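Local coordinates for TRAP dicarboxylate transporter, DctP subunit (Ochrobactrum anthropi, PDB 4P47), which probably binds a small organic acid in the periplasm and delivers it to a membrane transporter of the TRAP type, at residues 194-199 and 215-220; 56-61 and 257-262. One frame throughout, in Å; residues are numbered along the deposited sequence.

Contact 1: residues 194-199 and 215-220; sequences LPYTEL and NANIIN
Y196 reaches across to N217 with the outer end of its ring, spanning two backbones whose CA atoms are 10.5 Å apart at these residues. The exchange is slight: the two segments bury just 88 Å² between them, and Y196 itself is exposed. From CB, with CG anti to the backbone N (chi1 -170°), the ring is sent out from the first turn of helix 196-205 in the direction of 215-220. R173, A221 and F223 touch the side chain. The amide it meets on N217 is probably turned over in the model, so its O and N should be read with caution; its plane stands 78° from that of the ring. Further out, CE1 and CZ of Y196 come up to the end of this amide. At the tip, Y196 OH sits 3.4 Å from N217 CB, a contact that does not depend on which way the amide is turned, and 3.0 Å from the amide atom modelled as N217 ND2.

The setting is a beta-alpha-beta crossover: helix 196-205 carries the chain from strand 190-192 to strand 210-213, both of which run parallel to strand 171-173 between them. A hydrogen bond from R173 NE to L194 O ties the approach to this helix to that middle strand. Helix 216-220 follows the last strand of the unit.

On that short helix, I218 points away from 194-199 and packs on L230, I286 and M291, while N217 looks toward Y196.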
loop_
_atom_site.group_PDB
_atom_site.type_symbol
_atom_site.label_atom_id
_atom_site.label_comp_id
_atom_site.label_asym_id
_atom_site.label_seq_id
_atom_site.Cartn_x
_atom_site.Cartn_y
_atom_site.Cartn_z
ATOM N N LEU A 194 -0.157 -18.768 5.431
ATOM C CA LEU A 194 1.155 -19.368 5.342
ATOM C C LEU A 194 2.230 -18.319 5.542
ATOM O O LEU A 194 2.154 -17.265 4.930
ATOM C CB LEU A 194 1.347 -20.018 3.973
ATOM C CG LEU A 194 2.593 -20.889 3.838
ATOM C CD1 LEU A 194 2.416 -22.162 4.643
ATOM C CD2 LEU A 194 2.855 -21.197 2.390
ATOM N N PRO A 195 3.235 -18.604 6.399
ATOM C CA PRO A 195 4.356 -17.668 6.514
ATOM C C PRO A 195 5.036 -17.427 5.171
ATOM O O PRO A 195 5.221 -18.351 4.374
ATOM C CB PRO A 195 5.307 -18.380 7.483
ATOM C CG PRO A 195 4.413 -19.281 8.281
ATOM C CD PRO A 195 3.374 -19.745 7.319
ATOM N N TYR A 196 5.389 -16.183 4.903
ATOM C CA TYR A 196 5.897 -15.814 3.594
ATOM C C TYR A 196 7.113 -16.650 3.175
ATOM O O TYR A 196 7.256 -17.016 1.999
ATOM C CB TYR A 196 6.260 -14.329 3.546
ATOM C CG TYR A 196 6.576 -13.827 2.160
ATOM C CD1 TYR A 196 5.552 -13.524 1.282
ATOM C CD2 TYR A 196 7.881 -13.645 1.728
ATOM C CE1 TYR A 196 5.811 -13.069 0.019
ATOM C CE2 TYR A 196 8.148 -13.186 0.447
ATOM C CZ TYR A 196 7.104 -12.899 -0.400
ATOM O OH TYR A 196 7.308 -12.414 -1.685
ATOM N N THR A 197 7.977 -16.962 4.134
ATOM C CA THR A 197 9.200 -17.687 3.837
ATOM C C THR A 197 8.929 -19.105 3.318
ATOM O O THR A 197 9.796 -19.710 2.678
ATOM C CB THR A 197 10.130 -17.696 5.073
ATOM O OG1 THR A 197 11.439 -18.102 4.691
ATOM C CG2 THR A 197 9.613 -18.576 6.147
ATOM N N GLU A 198 7.734 -19.631 3.561
ATOM C CA GLU A 198 7.370 -20.967 3.115
ATOM C C GLU A 198 6.614 -20.983 1.787
ATOM O O GLU A 198 6.358 -22.047 1.222
ATOM C CB GLU A 198 6.533 -21.670 4.184
ATOM C CG GLU A 198 7.316 -21.888 5.466
ATOM C CD GLU A 198 6.514 -22.455 6.602
ATOM O OE1 GLU A 198 5.281 -22.598 6.499
ATOM O OE2 GLU A 198 7.143 -22.738 7.637
ATOM N N LEU A 199 6.277 -19.800 1.276
ATOM C CA LEU A 199 5.350 -19.668 0.167
ATOM C C LEU A 199 5.891 -20.197 -1.165
ATOM O O LEU A 199 5.183 -20.909 -1.864
ATOM C CB LEU A 199 4.901 -18.201 0.036
ATOM C CG LEU A 199 3.853 -17.873 -1.041
ATOM C CD1 LEU A 199 2.674 -18.831 -1.011
ATOM C CD2 LEU A 199 3.391 -16.421 -0.875
ATOM N N ASN A 215 3.305 -6.956 -7.580
ATOM C CA ASN A 215 4.066 -7.551 -8.650
ATOM C C ASN A 215 5.536 -7.786 -8.297
ATOM O O ASN A 215 6.116 -8.774 -8.745
ATOM C CB ASN A 215 4.012 -6.655 -9.890
ATOM C CG ASN A 215 2.640 -6.589 -10.515
ATOM O OD1 ASN A 215 1.802 -7.472 -10.319
ATOM N ND2 ASN A 215 2.395 -5.508 -11.256
ATOM N N ALA A 216 6.139 -6.896 -7.503
ATOM C CA ALA A 216 7.568 -6.972 -7.245
ATOM C C ALA A 216 7.918 -8.306 -6.638
ATOM O O ALA A 216 8.983 -8.853 -6.923
ATOM C CB ALA A 216 8.015 -5.850 -6.329
ATOM N N ASN A 217 7.026 -8.844 -5.818
ATOM C CA ASN A 217 7.286 -10.102 -5.140
ATOM C C ASN A 217 7.480 -11.243 -6.123
ATOM O O ASN A 217 8.216 -12.183 -5.840
ATOM C CB ASN A 217 6.126 -10.442 -4.206
ATOM C CG ASN A 217 5.886 -9.382 -3.155
ATOM O OD1 ASN A 217 5.573 -8.233 -3.463
ATOM N ND2 ASN A 217 5.993 -9.778 -1.888
ATOM N N ILE A 218 6.805 -11.194 -7.269
ATOM C CA ILE A 218 6.918 -12.260 -8.251
ATOM C C ILE A 218 8.368 -12.401 -8.705
ATOM O O ILE A 218 8.885 -13.513 -8.856
ATOM C CB ILE A 218 5.983 -12.011 -9.458
ATOM C CG1 ILE A 218 4.530 -12.006 -8.988
ATOM C CG2 ILE A 218 6.200 -13.078 -10.542
ATOM C CD1 ILE A 218 3.531 -11.454 -9.983
ATOM N N ILE A 219 9.024 -11.268 -8.931
ATOM C CA ILE A 219 10.433 -11.281 -9.290
ATOM C C ILE A 219 11.316 -11.579 -8.073
ATOM O O ILE A 219 12.162 -12.482 -8.133
ATOM C CB ILE A 219 10.829 -9.956 -9.944
ATOM C CG1 ILE A 219 10.091 -9.773 -11.286
ATOM C CG2 ILE A 219 12.348 -9.880 -10.092
ATOM C CD1 ILE A 219 10.417 -10.773 -12.365
ATOM N N ASN A 220 11.123 -10.859 -6.973
ATOM C CA ASN A 220 12.016 -10.973 -5.822
ATOM C C ASN A 220 12.057 -12.382 -5.240
ATOM O O ASN A 220 13.130 -12.888 -4.889
ATOM C CB ASN A 220 11.629 -9.959 -4.739
ATOM C CG ASN A 220 11.682 -8.521 -5.236
ATOM O OD1 ASN A 220 12.380 -8.215 -6.202
ATOM N ND2 ASN A 220 10.954 -7.631 -4.568
#

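Contact 2: residues 56-61 and 257-262; sequences KEKSGG and KAVIEQ
K58 lies along one turn of helix 254-288, meeting V259 with its base and Q262 with its tip. The contact packs the C-terminal end of helix 43-58 on the early turns of that long helix, within its predicted coiled coil, 253-280, although 196 residues separate the segments in sequence. The apolar part is small. K58 CB rests 3.8 Å from V259 CG1 and 4.1 Å from V259 CG2, so both valine methyls face the root of the lysine. V259 is buried, with V55 and I27 also against it. Further along, K58 CE passes 3.8 Å from Q262 CB, aliphatic carbon beside aliphatic carbon.

The polar part is one hydrogen bond, K58 NZ to Q262 OE1, 2.9 Å long. The chain of K58 runs extended to CE and then bends (chi4 -76°), which brings the ammonium to the carbonyl; it sits 20° from the carbonyl plane, with a C=O...N angle of 134°. Cut back to an alanine, the side chain would probably leave Q262 OE1 without this donor and the glutamine amide freer to turn.

Backbone bonds close helix 43-58 just beyond K58. G60 N bonds to E57 O and G61 N to K56 O, a Schellman motif in which G60 has positive phi.

The acceptor is a neutral amide, so the bond directs the ammonium without pairing its charge, above a small apolar base.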
loop_
_atom_site.group_PDB
_atom_site.type_symbol
_atom_site.label_atom_id
_atom_site.label_comp_id
_atom_site.label_asym_id
_atom_site.label_seq_id
_atom_site.Cartn_x
_atom_site.Cartn_y
_atom_site.Cartn_z
ATOM N N LYS A 56 18.184 17.855 4.519
ATOM C CA LYS A 56 19.551 18.312 4.692
ATOM C C LYS A 56 19.741 19.661 3.995
ATOM O O LYS A 56 20.324 20.580 4.565
ATOM C CB LYS A 56 20.482 17.247 4.122
ATOM C CG LYS A 56 21.969 17.585 4.164
ATOM C CD LYS A 56 22.766 16.306 3.857
ATOM C CE LYS A 56 24.259 16.465 4.060
ATOM N NZ LYS A 56 24.819 17.336 3.026
ATOM N N GLU A 57 19.224 19.784 2.781
ATOM C CA GLU A 57 19.371 21.008 2.002
ATOM C C GLU A 57 18.586 22.144 2.633
ATOM O O GLU A 57 19.127 23.218 2.912
ATOM C CB GLU A 57 18.927 20.778 0.554
ATOM C CG GLU A 57 19.876 19.885 -0.235
ATOM C CD GLU A 57 19.299 19.420 -1.566
ATOM O OE1 GLU A 57 18.173 19.839 -1.933
ATOM O OE2 GLU A 57 19.955 18.598 -2.243
ATOM N N LYS A 58 17.314 21.892 2.916
ATOM C CA LYS A 58 16.425 22.952 3.375
ATOM C C LYS A 58 16.807 23.455 4.739
ATOM O O LYS A 58 16.552 24.613 5.062
ATOM C CB LYS A 58 14.990 22.426 3.429
ATOM C CG LYS A 58 14.363 22.208 2.082
ATOM C CD LYS A 58 13.021 21.459 2.256
ATOM C CE LYS A 58 12.313 21.210 0.940
ATOM N NZ LYS A 58 11.647 22.402 0.386
ATOM N N SER A 59 17.422 22.598 5.548
ATOM C CA SER A 59 17.833 22.963 6.898
ATOM C C SER A 59 19.285 23.438 6.976
ATOM O O SER A 59 19.789 23.709 8.061
ATOM C CB SER A 59 17.673 21.782 7.879
ATOM O OG SER A 59 18.593 20.738 7.629
ATOM N N GLY A 60 19.968 23.491 5.831
ATOM C CA GLY A 60 21.387 23.814 5.817
ATOM C C GLY A 60 22.218 22.904 6.708
ATOM O O GLY A 60 23.191 23.341 7.332
ATOM N N GLY A 61 21.849 21.623 6.760
ATOM C CA GLY A 61 22.590 20.631 7.521
ATOM C C GLY A 61 22.230 20.549 9.000
ATOM O O GLY A 61 22.794 19.717 9.699
ATOM N N LYS A 257 9.242 22.129 11.376
ATOM C CA LYS A 257 8.100 21.388 10.873
ATOM C C LYS A 257 7.889 21.631 9.382
ATOM O O LYS A 257 7.600 20.693 8.633
ATOM C CB LYS A 257 6.836 21.764 11.639
ATOM C CG LYS A 257 6.813 21.277 13.067
ATOM C CD LYS A 257 5.622 21.846 13.838
ATOM C CE LYS A 257 5.520 21.205 15.212
ATOM N NZ LYS A 257 4.356 21.819 15.955
ATOM N N ALA A 258 8.014 22.886 8.944
ATOM C CA ALA A 258 7.801 23.204 7.539
ATOM C C ALA A 258 8.824 22.495 6.626
ATOM O O ALA A 258 8.477 22.038 5.543
ATOM C CB ALA A 258 7.837 24.699 7.309
ATOM N N VAL A 259 10.087 22.438 7.045
ATOM C CA VAL A 259 11.116 21.708 6.293
ATOM C C VAL A 259 10.698 20.262 6.095
ATOM O O VAL A 259 10.766 19.714 4.989
ATOM C CB VAL A 259 12.476 21.740 7.030
ATOM C CG1 VAL A 259 13.406 20.678 6.466
ATOM C CG2 VAL A 259 13.103 23.137 6.948
ATOM N N ILE A 260 10.255 19.647 7.178
ATOM C CA ILE A 260 9.904 18.235 7.163
ATOM C C ILE A 260 8.696 17.985 6.283
ATOM O O ILE A 260 8.689 17.045 5.498
ATOM C CB ILE A 260 9.693 17.706 8.604
ATOM C CG1 ILE A 260 11.034 17.712 9.349
ATOM C CG2 ILE A 260 9.078 16.315 8.591
ATOM C CD1 ILE A 260 10.869 17.608 10.820
ATOM N N GLU A 261 7.680 18.845 6.396
ATOM C CA GLU A 261 6.464 18.735 5.581
ATOM C C GLU A 261 6.777 18.945 4.109
ATOM O O GLU A 261 6.364 18.172 3.261
ATOM C CB GLU A 261 5.417 19.760 6.039
ATOM C CG GLU A 261 4.860 19.428 7.409
ATOM C CD GLU A 261 4.094 20.561 8.044
ATOM O OE1 GLU A 261 4.437 21.731 7.794
ATOM O OE2 GLU A 261 3.169 20.276 8.822
ATOM N N GLN A 262 7.540 19.989 3.792
ATOM C CA GLN A 262 7.889 20.248 2.398
ATOM C C GLN A 262 8.611 19.045 1.801
ATOM O O GLN A 262 8.336 18.617 0.675
ATOM C CB GLN A 262 8.785 21.492 2.276
ATOM C CG GLN A 262 8.068 22.785 2.599
ATOM C CD GLN A 262 9.022 23.929 2.829
ATOM O OE1 GLN A 262 10.201 23.849 2.494
ATOM N NE2 GLN A 262 8.508 25.008 3.394
#

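In the fold
From the N terminus the chain runs through strand 30-35 into helix 43-58, and residues 56-61 then wait some 195 residues for their partner, 257-262. Contact 1 opens and closes within that long excursion, with only 15 residues between its segments, so the two nest and do not cross. It ties helix 196-205 to helix 216-220, which come just before and just after strand 210-213 in the chain; contact 2 joins the end of helix 43-58 to the early turns of helix 254-288. They do not touch: their centres are 37 Å apart. The long helix connects them indirectly, since its later residues L283, E285 and I286 pack against 215-220.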